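Local coordinates for protein alpha-1,2-Mannosidase (PDB 1HCU) that probably trims alpha-1,2-linked mannose residues from the high-mannose N-glycans of glycoproteins as a calcium-dependent hydrolase, at residues V146-P151 against T164-S168; S236-W240 against L293-G298; I252-L256 against L318-L323. One frame throughout, in Å; residues are numbered along the deposited sequence.

Contact 1 of 3, residues V146-P151 against T164-S168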
# COMPACT_ATOMS: atom_id res chain seq x y z
N VAL A 146 15.84 14.69 9.00
CA VAL A 146 16.67 14.53 10.20
C VAL A 146 16.77 13.04 10.55
O VAL A 146 17.66 12.61 11.28
CB VAL A 146 16.08 15.33 11.42
CG1 VAL A 146 14.86 14.62 12.01
CG2 VAL A 146 17.16 15.53 12.48
N ALA A 147 15.84 12.26 10.00
CA ALA A 147 15.79 10.82 10.21
C ALA A 147 17.06 10.13 9.69
O ALA A 147 17.47 9.09 10.22
CB ALA A 147 14.58 10.24 9.49
N PHE A 148 17.68 10.71 8.67
CA PHE A 148 18.88 10.14 8.09
C PHE A 148 20.18 10.56 8.76
O PHE A 148 21.26 10.22 8.26
CB PHE A 148 18.98 10.47 6.61
CG PHE A 148 17.80 10.02 5.81
CD1 PHE A 148 16.69 10.85 5.64
CD2 PHE A 148 17.78 8.75 5.24
CE1 PHE A 148 15.60 10.42 4.91
CE2 PHE A 148 16.69 8.32 4.50
CZ PHE A 148 15.59 9.16 4.34
N THR A 149 20.09 11.29 9.87
CA THR A 149 21.30 11.74 10.56
C THR A 149 21.85 10.69 11.52
O THR A 149 22.33 11.01 12.62
CB THR A 149 21.07 13.07 11.35
OG1 THR A 149 19.99 12.91 12.29
CG2 THR A 149 20.78 14.22 10.40
N THR A 150 21.78 9.43 11.12
CA THR A 150 22.30 8.33 11.92
C THR A 150 23.74 8.10 11.45
O THR A 150 24.12 8.55 10.38
CB THR A 150 21.51 7.04 11.69
OG1 THR A 150 21.55 6.71 10.30
CG2 THR A 150 20.06 7.21 12.14
N PRO A 151 24.55 7.38 12.25
CA PRO A 151 25.94 7.10 11.89
C PRO A 151 26.10 6.39 10.54
O PRO A 151 27.05 6.66 9.80
CB PRO A 151 26.43 6.23 13.06
CG PRO A 151 25.62 6.74 14.21
CD PRO A 151 24.24 6.87 13.60
N THR A 164 11.62 20.97 18.60
CA THR A 164 12.55 21.17 17.48
C THR A 164 12.69 19.90 16.64
O THR A 164 12.20 18.84 17.04
CB THR A 164 13.95 21.67 17.96
OG1 THR A 164 14.71 22.09 16.82
CG2 THR A 164 14.72 20.59 18.70
N VAL A 165 13.31 20.02 15.48
CA VAL A 165 13.50 18.87 14.60
C VAL A 165 14.57 17.95 15.17
O VAL A 165 15.73 18.35 15.27
CB VAL A 165 13.91 19.31 13.16
CG1 VAL A 165 14.09 18.10 12.27
CG2 VAL A 165 12.84 20.22 12.56
N ARG A 166 14.19 16.74 15.55
CA ARG A 166 15.12 15.77 16.11
C ARG A 166 14.78 14.31 15.78
O ARG A 166 13.64 13.99 15.45
CB ARG A 166 15.20 15.93 17.64
CG ARG A 166 13.84 16.02 18.33
CD ARG A 166 13.98 16.07 19.85
NE ARG A 166 14.23 14.74 20.40
CZ ARG A 166 13.31 13.98 20.97
NH1 ARG A 166 12.06 14.41 21.09
NH2 ARG A 166 13.62 12.77 21.40
N ARG A 167 15.80 13.46 15.86
CA ARG A 167 15.71 12.02 15.61
C ARG A 167 15.25 11.40 16.91
O ARG A 167 15.51 11.95 17.98
CB ARG A 167 17.11 11.47 15.35
CG ARG A 167 17.32 10.71 14.09
CD ARG A 167 18.75 10.22 14.09
NE ARG A 167 18.94 9.17 15.08
CZ ARG A 167 20.12 8.79 15.54
NH1 ARG A 167 21.23 9.37 15.10
NH2 ARG A 167 20.20 7.81 16.43
N SER A 168 14.60 10.24 16.85
CA SER A 168 14.16 9.58 18.07
C SER A 168 15.37 8.90 18.72
O SER A 168 15.42 8.72 19.94
CB SER A 168 13.08 8.53 17.77
OG SER A 168 13.67 7.35 17.25
O HOH W 1 24.08 10.11 14.79
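The carbonyl oxygen of T149 is shared by two donors, the side chain of R167 and a water molecule. R167 NH1 reaches T149 O over 3.2 Å in a bent bond (141° at the hydrogen); the oxygen lies close to the guanidinium plane, whereas NH1 stands above the plane of the carbonyl. The water donates to T149 O at 2.9 Å and accepts only weakly from NH1. Over one face of the guanidinium, displaced toward the rim, sits the T150 methyl, its CG2 3.7 Å from R167 CZ, and NE makes a salt bridge to D156. R167 belongs to strand 166-167, an outermost strand of a small three-stranded antiparallel sheet, so the arginine ties this sheet to the loop that follows the 3-10 segment 146-148. A bend at chi3 (71°) swings the guanidinium over the turn, while R167 CD runs past T149 OG1 at 3.5 Å. That hydroxyl is occupied inside the turn: T149 OG1 donates to V146 O at 2.6 Å, in the carbonyl plane, and T149 N donates to the same oxygen. On the other flank of V146 the contact is apolar, with V146 CB 3.5 Å from V165 CG1.

Contact 2 of 3, residues S236-W240 against L293-G298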
# COMPACT_ATOMS: atom_id res chain seq x y z
N SER A 236 17.44 -13.31 10.07
CA SER A 236 17.21 -13.87 8.74
C SER A 236 15.73 -14.20 8.56
O SER A 236 15.39 -15.18 7.89
CB SER A 236 18.05 -15.13 8.55
OG SER A 236 19.43 -14.85 8.74
N SER A 237 14.85 -13.39 9.14
CA SER A 237 13.42 -13.62 9.02
C SER A 237 12.76 -12.56 8.15
O SER A 237 13.29 -11.47 7.97
CB SER A 237 12.76 -13.62 10.41
OG SER A 237 12.73 -12.31 10.94
N GLY A 238 11.58 -12.88 7.61
CA GLY A 238 10.89 -11.93 6.77
C GLY A 238 9.62 -12.51 6.21
O GLY A 238 9.21 -13.61 6.59
N SER A 239 9.00 -11.78 5.28
CA SER A 239 7.75 -12.20 4.65
C SER A 239 7.33 -11.14 3.65
O SER A 239 8.06 -10.18 3.41
CB SER A 239 6.65 -12.30 5.69
OG SER A 239 6.29 -11.01 6.14
N TRP A 240 6.14 -11.31 3.08
CA TRP A 240 5.61 -10.32 2.15
C TRP A 240 4.51 -9.51 2.83
O TRP A 240 3.62 -8.97 2.17
CB TRP A 240 5.09 -10.99 0.87
CG TRP A 240 6.21 -11.36 -0.07
CD1 TRP A 240 7.13 -12.35 0.11
CD2 TRP A 240 6.57 -10.69 -1.28
NE1 TRP A 240 8.04 -12.35 -0.92
CE2 TRP A 240 7.72 -11.34 -1.79
CE3 TRP A 240 6.03 -9.61 -2.00
CZ2 TRP A 240 8.35 -10.95 -2.98
CZ3 TRP A 240 6.65 -9.21 -3.18
CH2 TRP A 240 7.80 -9.88 -3.66
N LEU A 293 1.46 -17.17 0.42
CA LEU A 293 2.86 -16.91 0.72
C LEU A 293 3.12 -17.12 2.21
O LEU A 293 2.44 -16.52 3.07
CB LEU A 293 3.25 -15.47 0.32
CG LEU A 293 3.18 -15.13 -1.18
CD1 LEU A 293 3.80 -13.76 -1.46
CD2 LEU A 293 3.93 -16.20 -1.96
N SER A 294 4.08 -17.99 2.53
CA SER A 294 4.44 -18.27 3.92
C SER A 294 5.47 -17.23 4.34
O SER A 294 6.07 -16.56 3.50
CB SER A 294 5.07 -19.66 4.06
OG SER A 294 4.14 -20.70 3.83
N SER A 295 5.67 -17.11 5.65
CA SER A 295 6.67 -16.20 6.20
C SER A 295 7.88 -17.09 6.38
O SER A 295 7.77 -18.31 6.25
CB SER A 295 6.22 -15.65 7.56
OG SER A 295 6.10 -16.70 8.49
N TYR A 296 9.03 -16.50 6.70
CA TYR A 296 10.23 -17.31 6.85
C TYR A 296 11.20 -16.81 7.91
O TYR A 296 11.17 -15.65 8.31
CB TYR A 296 10.97 -17.41 5.51
CG TYR A 296 11.49 -16.09 4.99
CD1 TYR A 296 12.73 -15.59 5.42
CD2 TYR A 296 10.74 -15.31 4.11
CE1 TYR A 296 13.20 -14.34 4.98
CE2 TYR A 296 11.20 -14.06 3.67
CZ TYR A 296 12.43 -13.59 4.11
OH TYR A 296 12.87 -12.36 3.69
N ASN A 297 12.06 -17.72 8.34
CA ASN A 297 13.09 -17.44 9.32
C ASN A 297 14.11 -18.53 9.05
O ASN A 297 13.93 -19.69 9.43
CB ASN A 297 12.53 -17.54 10.74
CG ASN A 297 13.50 -17.01 11.78
OD1 ASN A 297 13.12 -16.75 12.91
ND2 ASN A 297 14.75 -16.85 11.39
N GLY A 298 15.19 -18.16 8.37
CA GLY A 298 16.20 -19.14 8.02
C GLY A 298 15.60 -19.90 6.85
O GLY A 298 14.87 -19.31 6.04
O HOH W 2 16.45 -14.94 12.16
O HOH W 3 5.09 -14.19 2.96
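S236-W240 and L293-G298 run antiparallel, their end-to-end directions 173° apart, with G238 and Y296 as a hydrogen-bonded pair whose two bonds, G238 N to Y296 O and Y296 N to G238 O, both measure 2.9 Å. The pairing joins the short strand 237-238 to strand 292-297 in an antiparallel sheet of this family 47 enzyme, whose relatives are built on an (alpha/alpha)7 barrel. One step along, G298 N extends the ladder to S236 O at 3.0 Å, straight at the hydrogen but well above the carbonyl plane. The main side-chain feature is an aromatic ring laid over a glycine. With CG placed between the backbone N and the carbonyl carbon (chi1 65°), the Y296 ring folds across to the neighbouring strand, and G238 CA sits 3.8 Å from the ring centroid, 24° off its normal, as a CH-pi contact. A beta carbon on G238 would come within 2.4 Å of Y296 OH, so the ring takes the place of a side chain there. The hydroxyl is anchored beyond the strands on the carbonyl of I222. Replacing Y296 by an alanine would probably uncover G238 and leave I222 O without its hydroxyl partner. On the opposite face of the sheet, S237 CB lies 3.7 Å from N297 CG, and a water bridges N297 ND2 to S236 N. Where the strands diverge, a second water receives the N-H of W240 and donates to S294 O at 2.6 Å. Beyond it W240, also stacked on Y248, takes L293 over one face: the CD1 methyl stands 4.0 Å from the centroid of the W240 five-membered ring.

Contact 3 of 3, residues I252-L256 against L318-L323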
# COMPACT_ATOMS: atom_id res chain seq x y z
N ILE A 252 11.06 -3.18 -7.60
CA ILE A 252 10.66 -3.24 -9.00
C ILE A 252 10.03 -1.92 -9.44
O ILE A 252 10.13 -1.54 -10.61
CB ILE A 252 9.66 -4.40 -9.25
CG1 ILE A 252 9.39 -4.57 -10.75
CG2 ILE A 252 8.37 -4.13 -8.50
CD1 ILE A 252 10.60 -4.98 -11.55
N LYS A 253 9.40 -1.20 -8.52
CA LYS A 253 8.78 0.07 -8.88
C LYS A 253 9.80 1.15 -9.23
O LYS A 253 9.52 2.03 -10.04
CB LYS A 253 7.82 0.54 -7.78
CG LYS A 253 6.52 -0.26 -7.77
CD LYS A 253 5.47 0.33 -6.84
CE LYS A 253 4.15 -0.43 -6.94
NZ LYS A 253 3.10 0.16 -6.05
N MET A 254 10.98 1.07 -8.62
CA MET A 254 12.05 2.01 -8.90
C MET A 254 12.55 1.74 -10.31
O MET A 254 12.99 2.65 -11.02
CB MET A 254 13.21 1.85 -7.90
CG MET A 254 12.94 2.41 -6.52
SD MET A 254 12.24 4.09 -6.60
CE MET A 254 13.66 5.05 -7.04
N TYR A 255 12.48 0.48 -10.72
CA TYR A 255 12.92 0.10 -12.06
C TYR A 255 12.00 0.70 -13.11
O TYR A 255 12.42 0.99 -14.23
CB TYR A 255 12.95 -1.42 -12.21
CG TYR A 255 13.39 -1.91 -13.58
CD1 TYR A 255 14.70 -1.75 -14.02
CD2 TYR A 255 12.49 -2.56 -14.42
CE1 TYR A 255 15.12 -2.24 -15.26
CE2 TYR A 255 12.89 -3.06 -15.66
CZ TYR A 255 14.19 -2.90 -16.07
OH TYR A 255 14.55 -3.41 -17.31
N LEU A 256 10.73 0.86 -12.75
CA LEU A 256 9.75 1.45 -13.66
C LEU A 256 10.04 2.96 -13.69
O LEU A 256 10.00 3.58 -14.76
CB LEU A 256 8.32 1.21 -13.14
CG LEU A 256 7.14 1.28 -14.13
CD1 LEU A 256 5.82 1.48 -13.36
CD2 LEU A 256 7.33 2.40 -15.11
N LEU A 318 3.17 -6.76 -11.97
CA LEU A 318 3.89 -5.57 -12.41
C LEU A 318 5.28 -5.94 -12.91
O LEU A 318 5.70 -5.48 -13.98
CB LEU A 318 4.03 -4.56 -11.27
CG LEU A 318 4.84 -3.31 -11.61
CD1 LEU A 318 4.31 -2.65 -12.89
CD2 LEU A 318 4.76 -2.35 -10.45
N GLY A 319 5.98 -6.76 -12.14
CA GLY A 319 7.31 -7.21 -12.51
C GLY A 319 7.30 -7.98 -13.82
O GLY A 319 8.22 -7.84 -14.62
N GLY A 320 6.27 -8.79 -14.04
CA GLY A 320 6.16 -9.56 -15.27
C GLY A 320 5.96 -8.66 -16.48
O GLY A 320 6.43 -8.96 -17.57
N ILE A 321 5.26 -7.55 -16.28
CA ILE A 321 5.02 -6.60 -17.36
C ILE A 321 6.34 -5.91 -17.72
O ILE A 321 6.80 -5.99 -18.85
CB ILE A 321 4.00 -5.51 -16.95
CG1 ILE A 321 2.63 -6.15 -16.73
CG2 ILE A 321 3.89 -4.44 -18.02
CD1 ILE A 321 1.61 -5.19 -16.21
N LEU A 322 6.94 -5.25 -16.73
CA LEU A 322 8.21 -4.55 -16.92
C LEU A 322 9.35 -5.43 -17.42
O LEU A 322 10.26 -4.95 -18.08
CB LEU A 322 8.64 -3.87 -15.62
CG LEU A 322 8.09 -2.49 -15.24
CD1 LEU A 322 6.66 -2.34 -15.68
CD2 LEU A 322 8.22 -2.32 -13.73
N LEU A 323 9.31 -6.72 -17.11
CA LEU A 323 10.39 -7.61 -17.54
C LEU A 323 10.02 -8.56 -18.67
O LEU A 323 10.85 -9.36 -19.08
CB LEU A 323 10.90 -8.42 -16.35
CG LEU A 323 11.52 -7.59 -15.24
CD1 LEU A 323 11.79 -8.47 -14.04
CD2 LEU A 323 12.80 -6.93 -15.76
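L322 thrusts its branched end between I252 and L256, which lie one turn apart on the facing helix, crossing L256 at about a right angle and I252 more obliquely. These are alpha-helices of the all-helical barrel that characterises family 47; the axes of segments 252-256 and 318-323 approach to 10.2 Å, their N-to-C directions 37° apart. One methyl, L322 CD2, touches both residues: it lies 3.6 Å from L256 CB and 3.9 Å from I252 CG1, and also rests on the backbone oxygen of I252. I252 extends CG1 anti to its own N (chi1 -173°) and thereby brings it 3.8 Å from G319 CA, against the backbone of the facing helix. On one flank L318 lies crosswise to the K253 stem, its CD2 methyl 3.8 Å from K253 CG. Lysine contributes just its aliphatic stem to this apolar seam, for beyond CG the chain is extended and carries NZ to a salt bridge with E249 and a hydrogen bond to the backbone oxygen of F483. On the other flank Y255, with CG anti to its backbone N (chi1 180°), reaches across to L322 and L323. The edge of its ring faces L322 O, and L323 approaches obliquely, its CD2 methyl 3.9 Å from Y255 CE2.

Contacts 2 and 3 are close in the chain: strand 237-238 is followed by helix 245-257, and their segments interleave. Their centres are 22 Å and their nearest atoms about 8 Å apart, without touching. Both approach the probable catalytic region. In contact 2 the W240 side chain lies about 5 Å from that of D245, a predicted active-site residue, and about 10 Å from the bound calcium ion; in contact 3 the K253 side chain is about 7 Å from that ion. Contact 1 closes earlier in sequence and stands apart, its centre 30 Å and 32 Å from those of contacts 2 and 3, with the P151 side chain about 9 Å from an N-linked sugar.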